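Long-range contacts in insulinase family protease (Yersinia pestis, PDB 3GO9), which is predicted to belong to the insulinase (M16) family of zinc-dependent proteases, though its activity and substrates remain undefined: residues R49-L54 with G97-R102; Q91-Q96 with L118-N123; P103-I108 with P159-P164. All coordinates share one frame; numbering follows the deposited sequence.

Contact 1. Residues R49-L54 with G97-R102. With ZN (zinc ion), chain B.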
loop_
_atom_site.group_PDB
_atom_site.type_symbol
_atom_site.label_atom_id
_atom_site.label_comp_id
_atom_site.label_asym_id
_atom_site.label_seq_id
_atom_site.Cartn_x
_atom_site.Cartn_y
_atom_site.Cartn_z
ATOM N N ARG A 49 -0.226 21.439 -3.332
ATOM C CA ARG A 49 -0.314 20.926 -4.699
ATOM C C ARG A 49 -1.574 20.064 -4.881
ATOM O O ARG A 49 -2.109 19.457 -3.910
ATOM C CB ARG A 49 0.955 20.118 -5.028
ATOM C CG ARG A 49 2.242 20.997 -5.101
ATOM C CD ARG A 49 3.384 20.217 -5.626
ATOM N NE ARG A 49 3.398 19.986 -7.076
ATOM C CZ ARG A 49 3.860 20.837 -7.999
ATOM N NH1 ARG A 49 4.349 22.019 -7.623
ATOM N NH2 ARG A 49 3.883 20.526 -9.267
ATOM N N ILE A 50 -2.061 20.055 -6.114
ATOM C CA ILE A 50 -3.294 19.318 -6.458
ATOM C C ILE A 50 -2.818 17.992 -6.926
ATOM O O ILE A 50 -2.060 17.912 -7.918
ATOM C CB ILE A 50 -4.072 20.016 -7.539
ATOM C CG1 ILE A 50 -4.380 21.463 -7.182
ATOM C CG2 ILE A 50 -5.357 19.249 -7.950
ATOM C CD1 ILE A 50 -4.936 21.643 -5.830
ATOM N N GLU A 51 -3.311 16.910 -6.292
ATOM C CA GLU A 51 -2.892 15.550 -6.632
ATOM C C GLU A 51 -3.969 14.818 -7.421
ATOM O O GLU A 51 -5.109 14.790 -7.011
ATOM C CB GLU A 51 -2.556 14.751 -5.373
ATOM C CG GLU A 51 -1.441 15.362 -4.519
ATOM C CD GLU A 51 -0.089 15.314 -5.216
ATOM O OE1 GLU A 51 0.169 14.323 -5.939
ATOM O OE2 GLU A 51 0.745 16.250 -5.013
ATOM N N LEU A 52 -3.576 14.235 -8.559
ATOM C CA LEU A 52 -4.466 13.456 -9.391
ATOM C C LEU A 52 -3.914 12.039 -9.532
ATOM O O LEU A 52 -2.705 11.825 -9.776
ATOM C CB LEU A 52 -4.617 14.103 -10.781
ATOM C CG LEU A 52 -5.237 15.499 -10.848
ATOM C CD1 LEU A 52 -4.167 16.524 -10.740
ATOM C CD2 LEU A 52 -5.893 15.654 -12.207
ATOM N N ARG A 53 -4.793 11.044 -9.457
ATOM C CA ARG A 53 -4.383 9.671 -9.647
ATOM C C ARG A 53 -5.429 9.011 -10.548
ATOM O O ARG A 53 -6.635 9.138 -10.286
ATOM C CB ARG A 53 -4.287 8.913 -8.305
ATOM C CG ARG A 53 -3.335 9.550 -7.358
ATOM C CD ARG A 53 -1.877 9.298 -7.677
ATOM N NE ARG A 53 -1.117 9.841 -6.557
ATOM C CZ ARG A 53 -0.783 11.125 -6.420
ATOM N NH1 ARG A 53 -1.003 12.005 -7.364
ATOM N NH2 ARG A 53 -0.243 11.568 -5.297
ATOM N N LEU A 54 -4.980 8.309 -11.586
ATOM C CA LEU A 54 -5.888 7.520 -12.386
ATOM C C LEU A 54 -5.456 6.107 -12.200
ATOM O O LEU A 54 -4.334 5.738 -12.595
ATOM C CB LEU A 54 -5.862 7.913 -13.878
ATOM C CG LEU A 54 -6.757 7.062 -14.807
ATOM C CD1 LEU A 54 -8.267 7.384 -14.543
ATOM C CD2 LEU A 54 -6.401 7.368 -16.264
ATOM N N GLY A 97 4.631 18.731 -13.071
ATOM C CA GLY A 97 3.670 17.717 -12.664
ATOM C C GLY A 97 4.119 16.726 -11.629
ATOM O O GLY A 97 3.463 15.691 -11.466
ATOM N N ILE A 98 5.247 17.004 -10.987
ATOM C CA ILE A 98 5.851 16.147 -9.978
ATOM C C ILE A 98 5.849 16.841 -8.595
ATOM O O ILE A 98 6.147 18.031 -8.486
ATOM C CB ILE A 98 7.272 15.731 -10.356
ATOM C CG1 ILE A 98 7.341 15.083 -11.772
ATOM C CG2 ILE A 98 7.860 14.739 -9.379
ATOM C CD1 ILE A 98 6.516 13.816 -11.908
ATOM N N ASP A 99 5.500 16.103 -7.562
ATOM C CA ASP A 99 5.391 16.654 -6.189
ATOM C C ASP A 99 6.767 17.096 -5.681
ATOM O O ASP A 99 7.799 16.592 -6.088
ATOM C CB ASP A 99 4.755 15.633 -5.250
ATOM C CG ASP A 99 4.126 16.234 -3.962
ATOM O OD1 ASP A 99 4.130 17.459 -3.763
ATOM O OD2 ASP A 99 3.588 15.433 -3.140
ATOM N N ASN A 100 6.755 18.045 -4.752
ATOM C CA ASN A 100 8.004 18.542 -4.156
ATOM C C ASN A 100 8.741 17.556 -3.248
ATOM O O ASN A 100 9.971 17.626 -3.081
ATOM C CB ASN A 100 7.678 19.808 -3.382
ATOM C CG ASN A 100 7.225 20.912 -4.241
ATOM O OD1 ASN A 100 7.752 21.135 -5.335
ATOM N ND2 ASN A 100 6.291 21.701 -3.735
ATOM N N GLU A 101 7.994 16.656 -2.643
ATOM C CA GLU A 101 8.520 15.584 -1.814
ATOM C C GLU A 101 7.777 14.302 -2.144
ATOM O O GLU A 101 6.676 14.337 -2.743
ATOM C CB GLU A 101 8.457 15.931 -0.344
ATOM C CG GLU A 101 7.071 16.039 0.134
ATOM C CD GLU A 101 6.408 17.308 -0.381
ATOM O OE1 GLU A 101 5.380 17.245 -1.088
ATOM O OE2 GLU A 101 6.921 18.407 -0.163
ATOM N N ARG A 102 8.367 13.175 -1.778
ATOM C CA ARG A 102 7.799 11.854 -2.092
ATOM C C ARG A 102 7.350 11.806 -3.546
ATOM O O ARG A 102 6.239 11.311 -3.832
ATOM C CB ARG A 102 6.626 11.560 -1.155
ATOM C CG ARG A 102 7.058 11.491 0.318
ATOM C CD ARG A 102 5.896 11.327 1.276
ATOM N NE ARG A 102 5.092 12.527 1.315
ATOM C CZ ARG A 102 5.322 13.573 2.098
ATOM N NH1 ARG A 102 4.545 14.634 2.052
ATOM N NH2 ARG A 102 6.349 13.535 2.954
HETATM ZN ZN ZN B . 3.192 17.007 -1.478
HETATM O O HOH W 1 4.851 23.651 -5.250
HETATM O O HOH W 2 1.152 17.114 -2.641
HETATM O O HOH W 3 3.035 19.432 -1.482
#

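Contact 2. Residues Q91-Q96 with L118-N123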
loop_
_atom_site.group_PDB
_atom_site.type_symbol
_atom_site.label_atom_id
_atom_site.label_comp_id
_atom_site.label_asym_id
_atom_site.label_seq_id
_atom_site.Cartn_x
_atom_site.Cartn_y
_atom_site.Cartn_z
ATOM N N GLN A 91 6.091 18.443 -22.521
ATOM C CA GLN A 91 7.240 18.648 -21.650
ATOM C C GLN A 91 6.853 19.664 -20.549
ATOM O O GLN A 91 7.196 19.473 -19.372
ATOM C CB GLN A 91 8.439 19.156 -22.455
ATOM C CG GLN A 91 9.591 19.693 -21.586
ATOM C CD GLN A 91 10.810 20.120 -22.400
ATOM O OE1 GLN A 91 10.830 21.214 -22.971
ATOM N NE2 GLN A 91 11.854 19.260 -22.419
ATOM N N SER A 92 6.161 20.747 -20.922
ATOM C CA SER A 92 5.779 21.786 -19.948
ATOM C C SER A 92 4.902 21.174 -18.815
ATOM O O SER A 92 5.111 21.463 -17.634
ATOM C CB SER A 92 5.083 22.956 -20.622
ATOM O OG SER A 92 4.474 23.822 -19.662
ATOM N N LEU A 93 3.953 20.320 -19.181
ATOM C CA LEU A 93 3.115 19.686 -18.174
ATOM C C LEU A 93 3.958 18.903 -17.193
ATOM O O LEU A 93 3.793 19.046 -15.973
ATOM C CB LEU A 93 2.055 18.765 -18.785
ATOM C CG LEU A 93 1.314 17.874 -17.825
ATOM C CD1 LEU A 93 0.477 18.675 -16.821
ATOM C CD2 LEU A 93 0.375 16.932 -18.663
ATOM N N TRP A 94 4.823 18.026 -17.717
ATOM C CA TRP A 94 5.541 17.101 -16.863
ATOM C C TRP A 94 6.647 17.781 -16.029
ATOM O O TRP A 94 6.923 17.367 -14.935
ATOM C CB TRP A 94 6.023 15.905 -17.653
ATOM C CG TRP A 94 4.907 14.982 -17.882
ATOM C CD1 TRP A 94 4.206 14.773 -19.026
ATOM C CD2 TRP A 94 4.301 14.171 -16.884
ATOM N NE1 TRP A 94 3.195 13.861 -18.800
ATOM C CE2 TRP A 94 3.237 13.481 -17.488
ATOM C CE3 TRP A 94 4.552 13.970 -15.523
ATOM C CZ2 TRP A 94 2.436 12.571 -16.775
ATOM C CZ3 TRP A 94 3.758 13.065 -14.823
ATOM C CH2 TRP A 94 2.757 12.387 -15.439
ATOM N N GLN A 95 7.202 18.881 -16.519
ATOM C CA GLN A 95 8.075 19.707 -15.723
ATOM C C GLN A 95 7.419 20.363 -14.544
ATOM O O GLN A 95 8.115 20.822 -13.637
ATOM C CB GLN A 95 8.733 20.798 -16.578
ATOM C CG GLN A 95 9.818 20.192 -17.439
ATOM C CD GLN A 95 10.567 21.161 -18.270
ATOM O OE1 GLN A 95 10.036 22.169 -18.722
ATOM N NE2 GLN A 95 11.820 20.825 -18.550
ATOM N N GLN A 96 6.096 20.417 -14.558
ATOM C CA GLN A 96 5.329 21.036 -13.479
ATOM C C GLN A 96 4.342 20.017 -12.914
ATOM O O GLN A 96 3.346 20.390 -12.283
ATOM C CB GLN A 96 4.582 22.239 -14.028
ATOM C CG GLN A 96 5.496 23.332 -14.595
ATOM C CD GLN A 96 4.698 24.426 -15.317
ATOM O OE1 GLN A 96 4.444 25.482 -14.749
ATOM N NE2 GLN A 96 4.372 24.200 -16.598
ATOM N N LEU A 118 -0.160 12.582 -11.287
ATOM C CA LEU A 118 0.238 13.970 -11.526
ATOM C C LEU A 118 0.062 14.796 -10.238
ATOM O O LEU A 118 -0.873 14.579 -9.447
ATOM C CB LEU A 118 -0.559 14.595 -12.662
ATOM C CG LEU A 118 -0.062 14.232 -14.058
ATOM C CD1 LEU A 118 -1.116 14.316 -15.147
ATOM C CD2 LEU A 118 1.073 15.205 -14.419
ATOM N N SER A 119 0.949 15.760 -10.020
ATOM C CA SER A 119 0.932 16.638 -8.863
ATOM C C SER A 119 1.152 18.034 -9.426
ATOM O O SER A 119 2.238 18.284 -9.987
ATOM C CB SER A 119 2.117 16.299 -7.926
ATOM O OG SER A 119 2.266 17.286 -6.889
ATOM N N LEU A 120 0.139 18.887 -9.348
ATOM C CA LEU A 120 0.145 20.173 -10.009
ATOM C C LEU A 120 0.313 21.267 -8.986
ATOM O O LEU A 120 -0.155 21.191 -7.848
ATOM C CB LEU A 120 -1.179 20.426 -10.736
ATOM C CG LEU A 120 -1.637 19.343 -11.672
ATOM C CD1 LEU A 120 -2.970 19.726 -12.305
ATOM C CD2 LEU A 120 -0.559 19.089 -12.724
ATOM N N PRO A 121 0.918 22.380 -9.396
ATOM C CA PRO A 121 0.911 23.459 -8.452
ATOM C C PRO A 121 -0.472 23.984 -8.176
ATOM O O PRO A 121 -1.363 23.897 -8.996
ATOM C CB PRO A 121 1.747 24.556 -9.141
ATOM C CG PRO A 121 2.132 23.998 -10.447
ATOM C CD PRO A 121 1.327 22.790 -10.731
ATOM N N ASN A 122 -0.607 24.606 -7.024
ATOM C CA ASN A 122 -1.857 25.211 -6.666
ATOM C C ASN A 122 -2.160 26.415 -7.556
ATOM O O ASN A 122 -1.249 27.013 -8.131
ATOM C CB ASN A 122 -1.845 25.626 -5.191
ATOM C CG ASN A 122 -3.199 25.420 -4.524
ATOM O OD1 ASN A 122 -4.275 25.504 -5.155
ATOM N ND2 ASN A 122 -3.151 25.078 -3.268
ATOM N N ASN A 123 -3.437 26.686 -7.745
ATOM C CA ASN A 123 -3.852 27.899 -8.462
ATOM C C ASN A 123 -3.324 27.982 -9.887
ATOM O O ASN A 123 -2.919 29.050 -10.357
ATOM C CB ASN A 123 -3.473 29.164 -7.678
ATOM C CG ASN A 123 -4.159 30.398 -8.241
ATOM O OD1 ASN A 123 -5.281 30.299 -8.757
ATOM N ND2 ASN A 123 -3.476 31.536 -8.216
#

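Contact 3. Residues P103-I108 with P159-P164. With ZN (zinc ion), chain C.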
loop_
_atom_site.group_PDB
_atom_site.type_symbol
_atom_site.label_atom_id
_atom_site.label_comp_id
_atom_site.label_asym_id
_atom_site.label_seq_id
_atom_site.Cartn_x
_atom_site.Cartn_y
_atom_site.Cartn_z
ATOM N N PRO A 103 8.226 12.275 -4.461
ATOM C CA PRO A 103 7.779 12.380 -5.865
ATOM C C PRO A 103 7.441 11.023 -6.384
ATOM O O PRO A 103 8.063 10.024 -5.976
ATOM C CB PRO A 103 8.963 12.976 -6.599
ATOM C CG PRO A 103 10.163 12.673 -5.650
ATOM C CD PRO A 103 9.606 12.767 -4.280
ATOM N N LEU A 104 6.427 10.980 -7.240
ATOM C CA LEU A 104 5.984 9.731 -7.838
ATOM C C LEU A 104 6.389 9.663 -9.279
ATOM O O LEU A 104 6.419 10.661 -9.984
ATOM C CB LEU A 104 4.470 9.594 -7.766
ATOM C CG LEU A 104 3.905 9.329 -6.369
ATOM C CD1 LEU A 104 2.376 9.372 -6.334
ATOM C CD2 LEU A 104 4.395 7.985 -5.863
ATOM N N PRO A 105 6.681 8.458 -9.718
ATOM C CA PRO A 105 6.847 8.333 -11.160
ATOM C C PRO A 105 5.546 8.594 -11.886
ATOM O O PRO A 105 4.456 8.409 -11.327
ATOM C CB PRO A 105 7.300 6.893 -11.356
ATOM C CG PRO A 105 6.848 6.151 -10.135
ATOM C CD PRO A 105 6.700 7.155 -9.019
ATOM N N PRO A 106 5.632 8.893 -13.181
ATOM C CA PRO A 106 4.401 9.164 -13.944
ATOM C C PRO A 106 3.418 8.025 -13.954
ATOM O O PRO A 106 2.206 8.232 -13.951
ATOM C CB PRO A 106 4.910 9.470 -15.350
ATOM C CG PRO A 106 6.266 9.951 -15.154
ATOM C CD PRO A 106 6.824 9.134 -14.004
ATOM N N ALA A 107 3.937 6.821 -13.977
ATOM C CA ALA A 107 3.086 5.645 -13.831
ATOM C C ALA A 107 3.823 4.534 -13.126
ATOM O O ALA A 107 5.048 4.443 -13.165
ATOM C CB ALA A 107 2.608 5.142 -15.177
ATOM N N ILE A 108 3.028 3.742 -12.434
ATOM C CA ILE A 108 3.436 2.545 -11.746
ATOM C C ILE A 108 2.570 1.444 -12.254
ATOM O O ILE A 108 1.326 1.583 -12.257
ATOM C CB ILE A 108 3.192 2.679 -10.199
ATOM C CG1 ILE A 108 4.052 3.790 -9.616
ATOM C CG2 ILE A 108 3.419 1.310 -9.481
ATOM C CD1 ILE A 108 3.633 4.218 -8.228
ATOM N N PRO A 159 11.002 5.391 -17.142
ATOM C CA PRO A 159 10.272 6.209 -16.189
ATOM C C PRO A 159 9.119 5.484 -15.518
ATOM O O PRO A 159 8.505 6.034 -14.622
ATOM C CB PRO A 159 9.748 7.355 -17.057
ATOM C CG PRO A 159 9.518 6.742 -18.357
ATOM C CD PRO A 159 10.618 5.669 -18.526
ATOM N N ILE A 160 8.818 4.257 -15.929
ATOM C CA ILE A 160 7.667 3.523 -15.403
ATOM C C ILE A 160 8.092 2.540 -14.299
ATOM O O ILE A 160 8.943 1.660 -14.519
ATOM C CB ILE A 160 6.946 2.740 -16.544
ATOM C CG1 ILE A 160 6.682 3.675 -17.744
ATOM C CG2 ILE A 160 5.585 2.125 -16.039
ATOM C CD1 ILE A 160 5.960 5.013 -17.418
ATOM N N ALA A 161 7.538 2.710 -13.124
ATOM C CA ALA A 161 7.887 1.905 -11.981
ATOM C C ALA A 161 7.005 0.704 -11.887
ATOM O O ALA A 161 5.988 0.582 -12.608
ATOM C CB ALA A 161 7.762 2.730 -10.687
ATOM N N THR A 162 7.373 -0.183 -10.984
ATOM C CA THR A 162 6.501 -1.300 -10.672
ATOM C C THR A 162 6.025 -1.260 -9.224
ATOM O O THR A 162 6.578 -0.552 -8.392
ATOM C CB THR A 162 7.250 -2.642 -10.880
ATOM O OG1 THR A 162 8.443 -2.673 -10.083
ATOM C CG2 THR A 162 7.655 -2.830 -12.347
ATOM N N PHE A 163 4.957 -1.981 -8.935
ATOM C CA PHE A 163 4.613 -2.322 -7.549
ATOM C C PHE A 163 4.520 -3.840 -7.426
ATOM O O PHE A 163 3.788 -4.458 -8.205
ATOM C CB PHE A 163 3.302 -1.732 -7.107
ATOM C CG PHE A 163 2.972 -2.118 -5.704
ATOM C CD1 PHE A 163 3.658 -1.502 -4.653
ATOM C CD2 PHE A 163 2.126 -3.192 -5.436
ATOM C CE1 PHE A 163 3.429 -1.909 -3.352
ATOM C CE2 PHE A 163 1.891 -3.610 -4.123
ATOM C CZ PHE A 163 2.554 -2.948 -3.083
ATOM N N PRO A 164 5.232 -4.456 -6.452
ATOM C CA PRO A 164 6.257 -3.887 -5.595
ATOM C C PRO A 164 7.351 -3.196 -6.404
ATOM O O PRO A 164 7.593 -3.467 -7.604
ATOM C CB PRO A 164 6.801 -5.123 -4.816
ATOM C CG PRO A 164 5.620 -6.024 -4.743
ATOM C CD PRO A 164 5.013 -5.870 -6.135
HETATM ZN ZN ZN C . 9.867 -0.132 -15.766
HETATM O O HOH W 4 10.496 -1.029 -16.984
HETATM O O HOH W 5 10.200 -0.967 -14.100
#

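Contact 1. Residues R49-L54 with G97-R102
R49 runs alongside D99 with the opposite sense, its CD 3.4 Å from D99 OD1 and the guanidinium and carboxylate planes 28° apart. I98 O sits over one face of the guanidinium without a hydrogen bond; the NH2 group is instead used by S119 O on strand 114-120. That inner side is the tight one. Deeper still, E51 comes in crosswise to D99, with OE2 3.5 Å from D99 OD2. E51 OE2 accepts from a water at 2.6 Å that is also a zinc ligand, and OE2 also hydrogen-bonds S119 OG. The other oxygen of E51, OE1, is gripped end-on by both NH1 and NH2 of R53, lying in that guanidinium plane. The outer side is looser: N100 ND2 and R49 NH1 meet through a shared water, 2.9 Å from each. D99 chelates the zinc ion through OD1 at 2.5 Å and OD2 at 2.3 Å, E101 OE1 adds a third protein bond, D387 and D389 add the other carboxylates, and two waters also bind the metal. The two segments share no direct hydrogen bond, so metal and water carry the polar link, and zinc probably offsets the repulsion among the gathered carboxylates.

Contact 2. Residues Q91-Q96 with L118-N123
The six-membered ring of W94 carries L118 CD2 over one face: the methyl is 3.6 Å from the ring centroid and 19° off the normal, a CH-pi contact displaced toward the rim. Its closest ring atom is CH2, with CD2 3.4 Å away, and L118 CG also comes up to this end of the indole. The tryptophan CB leaves the helix pointing away from the strand, yet CG lies anti to the carbonyl carbon (chi1 -78°) and the large ring reaches back far enough to receive the leucine. Outside the two segments, the ring is also paired edge-to-face with W134 and touches P106. The second flat group, the amide of Q96, turns back onto its own helix: NE2 gives S92 O a nearly straight bond of 3.0 Å, with the acceptor in the amide plane but the donor above the carbonyl plane. R124 takes OE1, so the amide is held from both ends.

Beside the ring, L93 CD1 touches both L118 and L120, 4.3 Å from L118 CD2 and 4.2 Å from L120 CD2. Where the helix has ended, the touching atom is a backbone one: Q96 O meets P121 CD at 3.5 Å. It also lies near S119 O, another acceptor, and just past the helix end S119 shares a backbone hydrogen bond with G97.

Helix 87-95 thus runs across the end of strand 114-120; the axes of the short segments 91-95 and 118-120 approach to 9.6 Å at an angle of 81°. Helix 125-140 closes the same apolar layer, sending W134 to L93, A131 to L118 and L127 to P121, while strand 50-56 flanks the strand and brings L52 against L120.

Contact 3. Residues P103-I108 with P159-P164
I108 and A161 pair in a parallel beta bridge, where strand 107-109 takes strand 160-162 alongside it at one edge of the mixed sheet in the M16-family domain. Their side chains leave on the same face of the sheet. I108 CG1 comes to A161 CB at 4.0 Å, and P105 CG, from the loop before the strand, approaches the same methyl at 3.6 Å, so A161 CB is touched by both a branched and a ring side chain.

The two branches of I108 divide the work. CG1 is placed beside the backbone N (chi1 -64°) and serves the alanine, whereas CG2, anti to that N, lies against the backbone joining T162 to F163, 3.7 Å from F163 N, and reaches F163 CB. The phenyl group itself heads away from the strand, CG being anti to the backbone N, and P164 CD rests over one of its faces toward the rim. A cis peptide bond links F163 to P164 here, and T162 OG1 holds P164 O at 2.7 Å across this bend.

On the opposite face of the sheet from I108 and A161, A107 CB and I160 CD1 face each other at 4.0 Å, and helix 70-80 lies beyond, with P75 on A107. Between the two faces, A161 N donates to A107 O at 3.0 Å and 160°, a bond lying in the carbonyl plane. Before the paired residues, P159 O packs against P105 CB and P106 CD.

The carbonyl of I160 looks outward from this edge strand, and its O atom binds a zinc ion at 2.4 Å, sharing the metal with H72 and D158.

All three contacts reach one mixed sheet, in which strands 50-56, 114-120, 107-109 and 160-162 lie side by side. Contacts 1 and 2 are joined through the neighbouring strands 50-56 and 114-120. None is wholly core; each is partly buried. Contact 2 is the apolar one, a helix lying on a strand end; contact 1, next to it, is polar, built around zinc and carboxylates where the 97-102 loop meets the strand. Contact 3, at the sheet's edge, relies on backbone pairing and apolar side chains, and its zinc takes a main-chain oxygen along with one histidine and one aspartate, where contact 1 uses only carboxylates from the protein. I98 packs on P103, joining contacts 1 and 3.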